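Local atomic coordinates of major capsid protein (Faustovirus, PDB entry 5J7O), a protein that probably builds the outer protein shell of this large double-stranded DNA virus, assembling as trimers of double jelly-roll subunits. Residues 180-189 with 200-210; 466-475 with 516-524. All blocks are in the same frame, centred on the assembly; numbering follows the deposited sequence.

Interaction 1: 180-189 with 200-210; sequences YPGLRLFKRV and EYTALAAIMYN
Leu183 drops its two methyls onto the helix of 203-210: CD2 meets CB of Ala206 at 3.8 Å, while CD1 reaches CB of Asn210, 3.6 Å away. Its CG stands anti to the carbonyl carbon (chi1 -63°), which sends the branch toward that helix, whose axis runs roughly antiparallel (151°) to that of 181-185. The second apolar patch lies in the strands, where CB of Val189 sits over one face of the Tyr201 ring, 4.1 Å from its centroid, a CH-pi contact within an antiparallel hydrogen-bonded pair. Farther out, the Asn210 amide stands over the Tyr180 ring, its plane turned 60° from it, with ND2 3.7 Å from CZ; its OD1 bonds to Trp222. At the other edge, CG2 of Thr202 underlies the Arg188 guanidinium, while OE1 of Glu200 lies near its plane, 4.1 Å from NE of Arg188, too far for a salt bridge. Thr202 OG1 accepts a weak N-cap bond from Leu204 N and bonds to Glu423 OE1. Helix 181-185 leads into the hairpin 186-193/196-202, part of a four-stranded antiparallel sheet of the double jelly-roll, and helix 203-212 leads out; strand 320-326 pairs with its first arm, and Leu204 and Met208 rest on strand 607-620.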
loop_
_atom_site.group_PDB
_atom_site.type_symbol
_atom_site.label_atom_id
_atom_site.label_comp_id
_atom_site.label_asym_id
_atom_site.label_seq_id
_atom_site.Cartn_x
_atom_site.Cartn_y
_atom_site.Cartn_z
ATOM N N TYR B 180 0.262 6.634 -17.199
ATOM C CA TYR B 180 -0.819 7.606 -17.091
ATOM C C TYR B 180 -1.195 8.188 -18.457
ATOM O O TYR B 180 -1.097 9.399 -18.673
ATOM C CB TYR B 180 -0.449 8.708 -16.110
ATOM C CG TYR B 180 -0.092 8.148 -14.754
ATOM C CD1 TYR B 180 -1.081 7.712 -13.886
ATOM C CD2 TYR B 180 1.233 8.027 -14.352
ATOM C CE1 TYR B 180 -0.769 7.187 -12.650
ATOM C CE2 TYR B 180 1.555 7.501 -13.115
ATOM C CZ TYR B 180 0.549 7.083 -12.268
ATOM O OH TYR B 180 0.858 6.560 -11.035
ATOM N N PRO B 181 -1.640 7.346 -19.400
ATOM C CA PRO B 181 -1.942 7.860 -20.746
ATOM C C PRO B 181 -3.045 8.899 -20.748
ATOM O O PRO B 181 -2.998 9.845 -21.542
ATOM C CB PRO B 181 -2.350 6.599 -21.525
ATOM C CG PRO B 181 -1.941 5.434 -20.667
ATOM C CD PRO B 181 -1.985 5.923 -19.261
ATOM N N GLY B 182 -4.037 8.752 -19.870
ATOM C CA GLY B 182 -5.113 9.724 -19.827
ATOM C C GLY B 182 -4.646 11.095 -19.390
ATOM O O GLY B 182 -5.282 12.102 -19.703
ATOM N N LEU B 183 -3.523 11.157 -18.674
ATOM C CA LEU B 183 -3.010 12.452 -18.248
ATOM C C LEU B 183 -2.204 13.124 -19.350
ATOM O O LEU B 183 -2.284 14.345 -19.517
ATOM C CB LEU B 183 -2.166 12.296 -16.984
ATOM C CG LEU B 183 -2.908 11.790 -15.749
ATOM C CD1 LEU B 183 -2.018 11.866 -14.523
ATOM C CD2 LEU B 183 -4.193 12.576 -15.534
ATOM N N ARG B 184 -1.424 12.351 -20.111
ATOM C CA ARG B 184 -0.645 12.945 -21.191
ATOM C C ARG B 184 -1.485 13.192 -22.435
ATOM O O ARG B 184 -1.171 14.098 -23.215
ATOM C CB ARG B 184 0.545 12.054 -21.553
ATOM C CG ARG B 184 1.679 12.824 -22.207
ATOM C CD ARG B 184 2.824 11.930 -22.646
ATOM N NE ARG B 184 4.013 12.723 -22.944
ATOM C CZ ARG B 184 5.101 12.256 -23.545
ATOM N NH1 ARG B 184 5.160 10.988 -23.927
ATOM N NH2 ARG B 184 6.131 13.060 -23.770
ATOM N N LEU B 185 -2.546 12.404 -22.632
ATOM C CA LEU B 185 -3.337 12.502 -23.855
ATOM C C LEU B 185 -3.884 13.908 -24.054
ATOM O O LEU B 185 -3.952 14.401 -25.186
ATOM C CB LEU B 185 -4.479 11.489 -23.823
ATOM C CG LEU B 185 -5.349 11.442 -25.079
ATOM C CD1 LEU B 185 -4.558 10.885 -26.252
ATOM C CD2 LEU B 185 -6.602 10.626 -24.834
ATOM N N PHE B 186 -4.274 14.571 -22.970
ATOM C CA PHE B 186 -4.835 15.917 -23.045
ATOM C C PHE B 186 -3.698 16.917 -22.871
ATOM O O PHE B 186 -3.298 17.231 -21.746
ATOM C CB PHE B 186 -5.921 16.113 -21.994
ATOM C CG PHE B 186 -7.172 15.314 -22.250
ATOM C CD1 PHE B 186 -7.298 14.531 -23.387
ATOM C CD2 PHE B 186 -8.228 15.358 -21.355
ATOM C CE1 PHE B 186 -8.448 13.802 -23.622
ATOM C CE2 PHE B 186 -9.381 14.632 -21.585
ATOM C CZ PHE B 186 -9.491 13.854 -22.720
ATOM N N LYS B 187 -3.165 17.406 -23.993
ATOM C CA LYS B 187 -2.171 18.474 -23.938
ATOM C C LYS B 187 -2.728 19.696 -23.226
ATOM O O LYS B 187 -2.126 20.206 -22.274
ATOM C CB LYS B 187 -1.717 18.848 -25.348
ATOM C CG LYS B 187 -0.795 17.849 -26.011
ATOM C CD LYS B 187 -0.353 18.365 -27.370
ATOM C CE LYS B 187 0.211 19.774 -27.262
ATOM N NZ LYS B 187 0.494 20.372 -28.596
ATOM N N ARG B 188 -3.877 20.188 -23.683
ATOM C CA ARG B 188 -4.549 21.321 -23.070
ATOM C C ARG B 188 -6.033 21.011 -22.938
ATOM O O ARG B 188 -6.612 20.297 -23.762
ATOM C CB ARG B 188 -4.352 22.611 -23.884
ATOM C CG ARG B 188 -2.944 22.792 -24.443
ATOM C CD ARG B 188 -2.672 24.234 -24.842
ATOM N NE ARG B 188 -2.331 25.062 -23.689
ATOM C CZ ARG B 188 -1.094 25.225 -23.228
ATOM N NH1 ARG B 188 -0.077 24.613 -23.820
ATOM N NH2 ARG B 188 -0.873 25.997 -22.172
ATOM N N VAL B 189 -6.641 21.546 -21.881
ATOM C CA VAL B 189 -8.068 21.397 -21.615
ATOM C C VAL B 189 -8.615 22.778 -21.292
ATOM O O VAL B 189 -8.145 23.428 -20.351
ATOM C CB VAL B 189 -8.344 20.419 -20.461
ATOM C CG1 VAL B 189 -9.838 20.306 -20.208
ATOM C CG2 VAL B 189 -7.748 19.051 -20.761
ATOM N N GLU B 200 -8.016 26.934 -17.864
ATOM C CA GLU B 200 -7.345 25.932 -18.678
ATOM C C GLU B 200 -6.166 25.360 -17.908
ATOM O O GLU B 200 -5.580 26.031 -17.054
ATOM C CB GLU B 200 -6.870 26.525 -20.008
ATOM C CG GLU B 200 -6.072 27.805 -19.849
ATOM C CD GLU B 200 -5.434 28.261 -21.143
ATOM O OE1 GLU B 200 -5.211 27.409 -22.030
ATOM O OE2 GLU B 200 -5.157 29.472 -21.273
ATOM N N TYR B 201 -5.827 24.112 -18.223
ATOM C CA TYR B 201 -4.665 23.457 -17.640
ATOM C C TYR B 201 -4.078 22.502 -18.669
ATOM O O TYR B 201 -4.695 22.204 -19.695
ATOM C CB TYR B 201 -5.022 22.722 -16.340
ATOM C CG TYR B 201 -6.036 21.610 -16.496
ATOM C CD1 TYR B 201 -5.641 20.328 -16.861
ATOM C CD2 TYR B 201 -7.385 21.837 -16.264
ATOM C CE1 TYR B 201 -6.562 19.309 -17.001
ATOM C CE2 TYR B 201 -8.314 20.822 -16.399
ATOM C CZ TYR B 201 -7.897 19.561 -16.768
ATOM O OH TYR B 201 -8.816 18.546 -16.905
ATOM N N THR B 202 -2.874 22.023 -18.384
ATOM C CA THR B 202 -2.152 21.133 -19.281
ATOM C C THR B 202 -1.967 19.769 -18.618
ATOM O O THR B 202 -2.481 19.507 -17.527
ATOM C CB THR B 202 -0.802 21.736 -19.677
ATOM O OG1 THR B 202 0.054 21.789 -18.529
ATOM C CG2 THR B 202 -0.980 23.139 -20.233
ATOM N N ALA B 203 -1.221 18.895 -19.298
ATOM C CA ALA B 203 -0.822 17.634 -18.684
ATOM C C ALA B 203 0.085 17.870 -17.486
ATOM O O ALA B 203 0.144 17.035 -16.577
ATOM C CB ALA B 203 -0.124 16.745 -19.715
ATOM N N LEU B 204 0.796 19.000 -17.469
ATOM C CA LEU B 204 1.636 19.332 -16.324
ATOM C C LEU B 204 0.799 19.539 -15.070
ATOM O O LEU B 204 1.173 19.082 -13.983
ATOM C CB LEU B 204 2.468 20.574 -16.633
ATOM C CG LEU B 204 3.462 20.383 -17.776
ATOM C CD1 LEU B 204 4.231 21.658 -18.046
ATOM C CD2 LEU B 204 4.408 19.251 -17.438
ATOM N N ALA B 205 -0.338 20.224 -15.196
ATOM C CA ALA B 205 -1.241 20.347 -14.058
ATOM C C ALA B 205 -1.858 19.001 -13.703
ATOM O O ALA B 205 -2.086 18.707 -12.524
ATOM C CB ALA B 205 -2.330 21.376 -14.355
ATOM N N ALA B 206 -2.120 18.166 -14.710
ATOM C CA ALA B 206 -2.714 16.858 -14.455
ATOM C C ALA B 206 -1.767 15.962 -13.666
ATOM O O ALA B 206 -2.204 15.216 -12.780
ATOM C CB ALA B 206 -3.111 16.193 -15.773
ATOM N N ILE B 207 -0.467 16.016 -13.966
ATOM C CA ILE B 207 0.468 15.185 -13.216
ATOM C C ILE B 207 0.728 15.770 -11.832
ATOM O O ILE B 207 1.047 15.029 -10.897
ATOM C CB ILE B 207 1.781 14.980 -13.994
ATOM C CG1 ILE B 207 2.556 16.291 -14.131
ATOM C CG2 ILE B 207 1.494 14.385 -15.357
ATOM C CD1 ILE B 207 3.940 16.120 -14.719
ATOM N N MET B 208 0.595 17.089 -11.669
ATOM C CA MET B 208 0.667 17.666 -10.330
ATOM C C MET B 208 -0.492 17.185 -9.470
ATOM O O MET B 208 -0.313 16.877 -8.285
ATOM C CB MET B 208 0.680 19.193 -10.408
ATOM C CG MET B 208 1.943 19.780 -11.015
ATOM S SD MET B 208 3.438 19.306 -10.129
ATOM C CE MET B 208 4.654 20.335 -10.948
ATOM N N TYR B 209 -1.692 17.109 -10.053
ATOM C CA TYR B 209 -2.835 16.554 -9.337
ATOM C C TYR B 209 -2.629 15.074 -9.044
ATOM O O TYR B 209 -2.972 14.596 -7.955
ATOM C CB TYR B 209 -4.113 16.769 -10.150
ATOM C CG TYR B 209 -5.381 16.330 -9.452
ATOM C CD1 TYR B 209 -5.785 14.999 -9.469
ATOM C CD2 TYR B 209 -6.184 17.247 -8.787
ATOM C CE1 TYR B 209 -6.942 14.595 -8.835
ATOM C CE2 TYR B 209 -7.346 16.852 -8.152
ATOM C CZ TYR B 209 -7.719 15.525 -8.179
ATOM O OH TYR B 209 -8.874 15.125 -7.549
ATOM N N ASN B 210 -2.080 14.332 -10.009
ATOM C CA ASN B 210 -1.807 12.913 -9.796
ATOM C C ASN B 210 -0.872 12.696 -8.614
ATOM O O ASN B 210 -0.978 11.682 -7.914
ATOM C CB ASN B 210 -1.215 12.309 -11.072
ATOM C CG ASN B 210 -0.840 10.848 -10.914
ATOM O OD1 ASN B 210 -1.706 9.980 -10.806
ATOM N ND2 ASN B 210 0.458 10.568 -10.922
#

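Interaction 2: 466-475 with 516-524; sequences RDWHHLTSVT and IVPVETETL
The guanidinium of Arg466 takes CB of Pro518 over one face, 3.9 Å from NH1, and CG2 of Ile516 at its edge. In the guanidinium plane, NE and NH2 both grip OD1 of Asp467, a side-on salt bridge that fixes the group's rotation; NH2 also bonds to Asn476. The bend at chi3 (70°) brings the guanidinium against Pro518, whose side chain Arg466 crosses at about a right angle. His470 holds water 1 at its ring edge, 2.7 Å from ND1. That water accepts from OG1 of Thr472 and donates to OE2 of Glu520, so it bridges the two segments; the same OE2 accepts from Lys564 N. Val474 CG1 lies alongside Pro518 CB, 3.7 Å away. The backbones pair antiparallel at the edge of a mixed sheet, with N of Thr521 2.7 Å from O of Ser473. On the face bearing Ser473, Thr475 and Thr521, water 2 donates to Ser473 O and bonds to both threonine hydroxyls. Strand 473-490 is outermost within this chain, and 503-521 separates it from 364-375. Ile516 pairs antiparallel with a strand of a neighbouring subunit, so the sheet runs on across the interface, while Leu471 packs against helix 203-212.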
loop_
_atom_site.group_PDB
_atom_site.type_symbol
_atom_site.label_atom_id
_atom_site.label_comp_id
_atom_site.label_asym_id
_atom_site.label_seq_id
_atom_site.Cartn_x
_atom_site.Cartn_y
_atom_site.Cartn_z
ATOM N N ARG B 466 7.920 6.293 -19.446
ATOM C CA ARG B 466 7.858 6.288 -17.988
ATOM C C ARG B 466 8.312 7.596 -17.357
ATOM O O ARG B 466 7.706 8.049 -16.383
ATOM C CB ARG B 466 8.717 5.142 -17.440
ATOM C CG ARG B 466 8.708 4.994 -15.932
ATOM C CD ARG B 466 9.895 4.165 -15.478
ATOM N NE ARG B 466 11.153 4.884 -15.660
ATOM C CZ ARG B 466 12.356 4.325 -15.580
ATOM N NH1 ARG B 466 12.473 3.027 -15.331
ATOM N NH2 ARG B 466 13.444 5.061 -15.757
ATOM N N ASP B 467 9.357 8.222 -17.897
ATOM C CA ASP B 467 9.967 9.387 -17.266
ATOM C C ASP B 467 9.225 10.690 -17.531
ATOM O O ASP B 467 9.570 11.705 -16.917
ATOM C CB ASP B 467 11.416 9.548 -17.738
ATOM C CG ASP B 467 12.307 8.404 -17.298
ATOM O OD1 ASP B 467 11.908 7.655 -16.382
ATOM O OD2 ASP B 467 13.412 8.261 -17.864
ATOM N N TRP B 468 8.221 10.697 -18.412
ATOM C CA TRP B 468 7.645 11.965 -18.853
ATOM C C TRP B 468 6.972 12.721 -17.711
ATOM O O TRP B 468 6.990 13.957 -17.693
ATOM C CB TRP B 468 6.657 11.730 -19.997
ATOM C CG TRP B 468 5.334 11.187 -19.565
ATOM C CD1 TRP B 468 4.982 9.874 -19.451
ATOM C CD2 TRP B 468 4.178 11.945 -19.194
ATOM N NE1 TRP B 468 3.679 9.768 -19.029
ATOM C CE2 TRP B 468 3.163 11.026 -18.864
ATOM C CE3 TRP B 468 3.903 13.313 -19.107
ATOM C CZ2 TRP B 468 1.895 11.430 -18.453
ATOM C CZ3 TRP B 468 2.644 13.712 -18.701
ATOM C CH2 TRP B 468 1.656 12.774 -18.380
ATOM N N HIS B 469 6.382 12.010 -16.751
ATOM C CA HIS B 469 5.725 12.665 -15.627
ATOM C C HIS B 469 6.628 12.810 -14.406
ATOM O O HIS B 469 6.240 13.483 -13.445
ATOM C CB HIS B 469 4.448 11.907 -15.240
ATOM C CG HIS B 469 4.687 10.502 -14.782
ATOM N ND1 HIS B 469 4.977 10.185 -13.472
ATOM C CD2 HIS B 469 4.677 9.330 -15.460
ATOM C CE1 HIS B 469 5.134 8.877 -13.363
ATOM N NE2 HIS B 469 4.959 8.335 -14.554
ATOM N N HIS B 470 7.817 12.216 -14.424
ATOM C CA HIS B 470 8.741 12.371 -13.311
ATOM C C HIS B 470 9.389 13.750 -13.338
ATOM O O HIS B 470 9.739 14.270 -14.401
ATOM C CB HIS B 470 9.814 11.288 -13.357
ATOM C CG HIS B 470 9.331 9.938 -12.928
ATOM N ND1 HIS B 470 9.440 9.489 -11.630
ATOM C CD2 HIS B 470 8.743 8.936 -13.625
ATOM C CE1 HIS B 470 8.940 8.269 -11.544
ATOM N NE2 HIS B 470 8.510 7.911 -12.741
ATOM N N LEU B 471 9.554 14.338 -12.155
ATOM C CA LEU B 471 10.147 15.662 -12.016
ATOM C C LEU B 471 11.619 15.612 -11.624
ATOM O O LEU B 471 12.195 16.654 -11.292
ATOM C CB LEU B 471 9.358 16.487 -10.997
ATOM C CG LEU B 471 7.879 16.704 -11.325
ATOM C CD1 LEU B 471 7.209 17.574 -10.272
ATOM C CD2 LEU B 471 7.719 17.312 -12.713
ATOM N N THR B 472 12.236 14.437 -11.650
ATOM C CA THR B 472 13.657 14.272 -11.372
ATOM C C THR B 472 14.340 13.620 -12.568
ATOM O O THR B 472 13.710 13.285 -13.574
ATOM C CB THR B 472 13.890 13.428 -10.115
ATOM O OG1 THR B 472 13.377 12.106 -10.320
ATOM C CG2 THR B 472 13.211 14.049 -8.916
ATOM N N SER B 473 15.651 13.441 -12.441
ATOM C CA SER B 473 16.429 12.675 -13.403
ATOM C C SER B 473 16.466 11.223 -12.945
ATOM O O SER B 473 16.881 10.935 -11.817
ATOM C CB SER B 473 17.842 13.238 -13.531
ATOM O OG SER B 473 18.584 12.532 -14.510
ATOM N N VAL B 474 16.026 10.315 -13.811
ATOM C CA VAL B 474 15.895 8.903 -13.476
ATOM C C VAL B 474 16.938 8.115 -14.253
ATOM O O VAL B 474 17.023 8.226 -15.483
ATOM C CB VAL B 474 14.479 8.383 -13.777
ATOM C CG1 VAL B 474 14.288 6.998 -13.177
ATOM C CG2 VAL B 474 13.432 9.351 -13.248
ATOM N N THR B 475 17.733 7.329 -13.535
ATOM C CA THR B 475 18.636 6.358 -14.130
ATOM C C THR B 475 18.131 4.951 -13.835
ATOM O O THR B 475 17.325 4.736 -12.926
ATOM C CB THR B 475 20.069 6.530 -13.611
ATOM O OG1 THR B 475 20.045 6.765 -12.197
ATOM C CG2 THR B 475 20.751 7.698 -14.308
ATOM N N ILE B 516 14.351 -3.578 -13.276
ATOM C CA ILE B 516 14.882 -2.233 -13.468
ATOM C C ILE B 516 14.387 -1.367 -12.316
ATOM O O ILE B 516 13.175 -1.206 -12.128
ATOM C CB ILE B 516 14.463 -1.635 -14.820
ATOM C CG1 ILE B 516 15.227 -2.301 -15.966
ATOM C CG2 ILE B 516 14.703 -0.132 -14.831
ATOM C CD1 ILE B 516 16.701 -1.961 -15.992
ATOM N N VAL B 517 15.320 -0.818 -11.550
ATOM C CA VAL B 517 15.006 0.072 -10.435
ATOM C C VAL B 517 15.108 1.508 -10.939
ATOM O O VAL B 517 16.198 1.927 -11.359
ATOM C CB VAL B 517 15.945 -0.155 -9.243
ATOM C CG1 VAL B 517 15.656 0.856 -8.144
ATOM C CG2 VAL B 517 15.797 -1.570 -8.715
ATOM N N PRO B 518 14.021 2.282 -10.930
ATOM C CA PRO B 518 14.102 3.703 -11.294
ATOM C C PRO B 518 14.674 4.520 -10.146
ATOM O O PRO B 518 14.014 4.738 -9.125
ATOM C CB PRO B 518 12.640 4.068 -11.590
ATOM C CG PRO B 518 11.846 3.122 -10.755
ATOM C CD PRO B 518 12.634 1.842 -10.696
ATOM N N VAL B 519 15.915 4.971 -10.309
ATOM C CA VAL B 519 16.623 5.729 -9.283
ATOM C C VAL B 519 16.482 7.211 -9.597
ATOM O O VAL B 519 16.871 7.666 -10.681
ATOM C CB VAL B 519 18.102 5.320 -9.204
ATOM C CG1 VAL B 519 18.817 6.129 -8.133
ATOM C CG2 VAL B 519 18.222 3.830 -8.922
ATOM N N GLU B 520 15.935 7.967 -8.649
ATOM C CA GLU B 520 15.654 9.382 -8.846
ATOM C C GLU B 520 16.806 10.232 -8.322
ATOM O O GLU B 520 17.244 10.061 -7.180
ATOM C CB GLU B 520 14.355 9.770 -8.140
ATOM C CG GLU B 520 13.122 9.062 -8.671
ATOM C CD GLU B 520 11.909 9.263 -7.783
ATOM O OE1 GLU B 520 11.608 8.362 -6.972
ATOM O OE2 GLU B 520 11.265 10.328 -7.889
ATOM N N THR B 521 17.288 11.147 -9.160
ATOM C CA THR B 521 18.294 12.133 -8.778
ATOM C C THR B 521 17.613 13.496 -8.752
ATOM O O THR B 521 17.203 14.008 -9.799
ATOM C CB THR B 521 19.476 12.126 -9.745
ATOM O OG1 THR B 521 20.062 10.819 -9.781
ATOM C CG2 THR B 521 20.530 13.135 -9.307
ATOM N N GLU B 522 17.489 14.074 -7.558
ATOM C CA GLU B 522 16.782 15.340 -7.406
ATOM C C GLU B 522 17.452 16.437 -8.225
ATOM O O GLU B 522 18.681 16.532 -8.284
ATOM C CB GLU B 522 16.725 15.745 -5.932
ATOM C CG GLU B 522 15.870 14.832 -5.064
ATOM C CD GLU B 522 15.887 15.227 -3.597
ATOM O OE1 GLU B 522 16.028 16.433 -3.301
ATOM O OE2 GLU B 522 15.764 14.327 -2.739
ATOM N N THR B 523 16.628 17.266 -8.865
ATOM C CA THR B 523 17.114 18.388 -9.658
ATOM C C THR B 523 17.064 19.714 -8.912
ATOM O O THR B 523 17.692 20.679 -9.360
ATOM C CB THR B 523 16.311 18.512 -10.960
ATOM O OG1 THR B 523 14.912 18.604 -10.659
ATOM C CG2 THR B 523 16.556 17.305 -11.858
ATOM N N LEU B 524 16.344 19.786 -7.797
ATOM C CA LEU B 524 16.264 20.990 -6.982
ATOM C C LEU B 524 16.915 20.727 -5.632
ATOM O O LEU B 524 16.567 19.758 -4.950
ATOM C CB LEU B 524 14.811 21.430 -6.788
ATOM C CG LEU B 524 14.047 21.919 -8.019
ATOM C CD1 LEU B 524 12.565 22.054 -7.708
ATOM C CD2 LEU B 524 14.609 23.243 -8.504
HETATM O O HOH W 1 10.844 11.418 -10.285
HETATM O O HOH W 2 19.185 9.253 -11.639
#

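Both contacts are partly buried and pair antiparallel strands, yet they hold different sheets. Interaction 1 is local, closing a hairpin and the helices at its two ends, and its centre is apolar, with a leucine on the alanine of a helix and a valine over a tyrosine ring. Interaction 2 joins segments some forty residues apart and is more polar: a salt bridge within 466-475 lies at one end, waters bridge its side chains, and its strand 503-521 pairs with and packs on neighbouring subunits. The two meet where Trp468 wedges against interaction 1, its CH2 lying 3.4 Å from both Ile207 CG2 and Arg184 CB. The loop leading into strand 473-490 thereby rests on both helices of interaction 1.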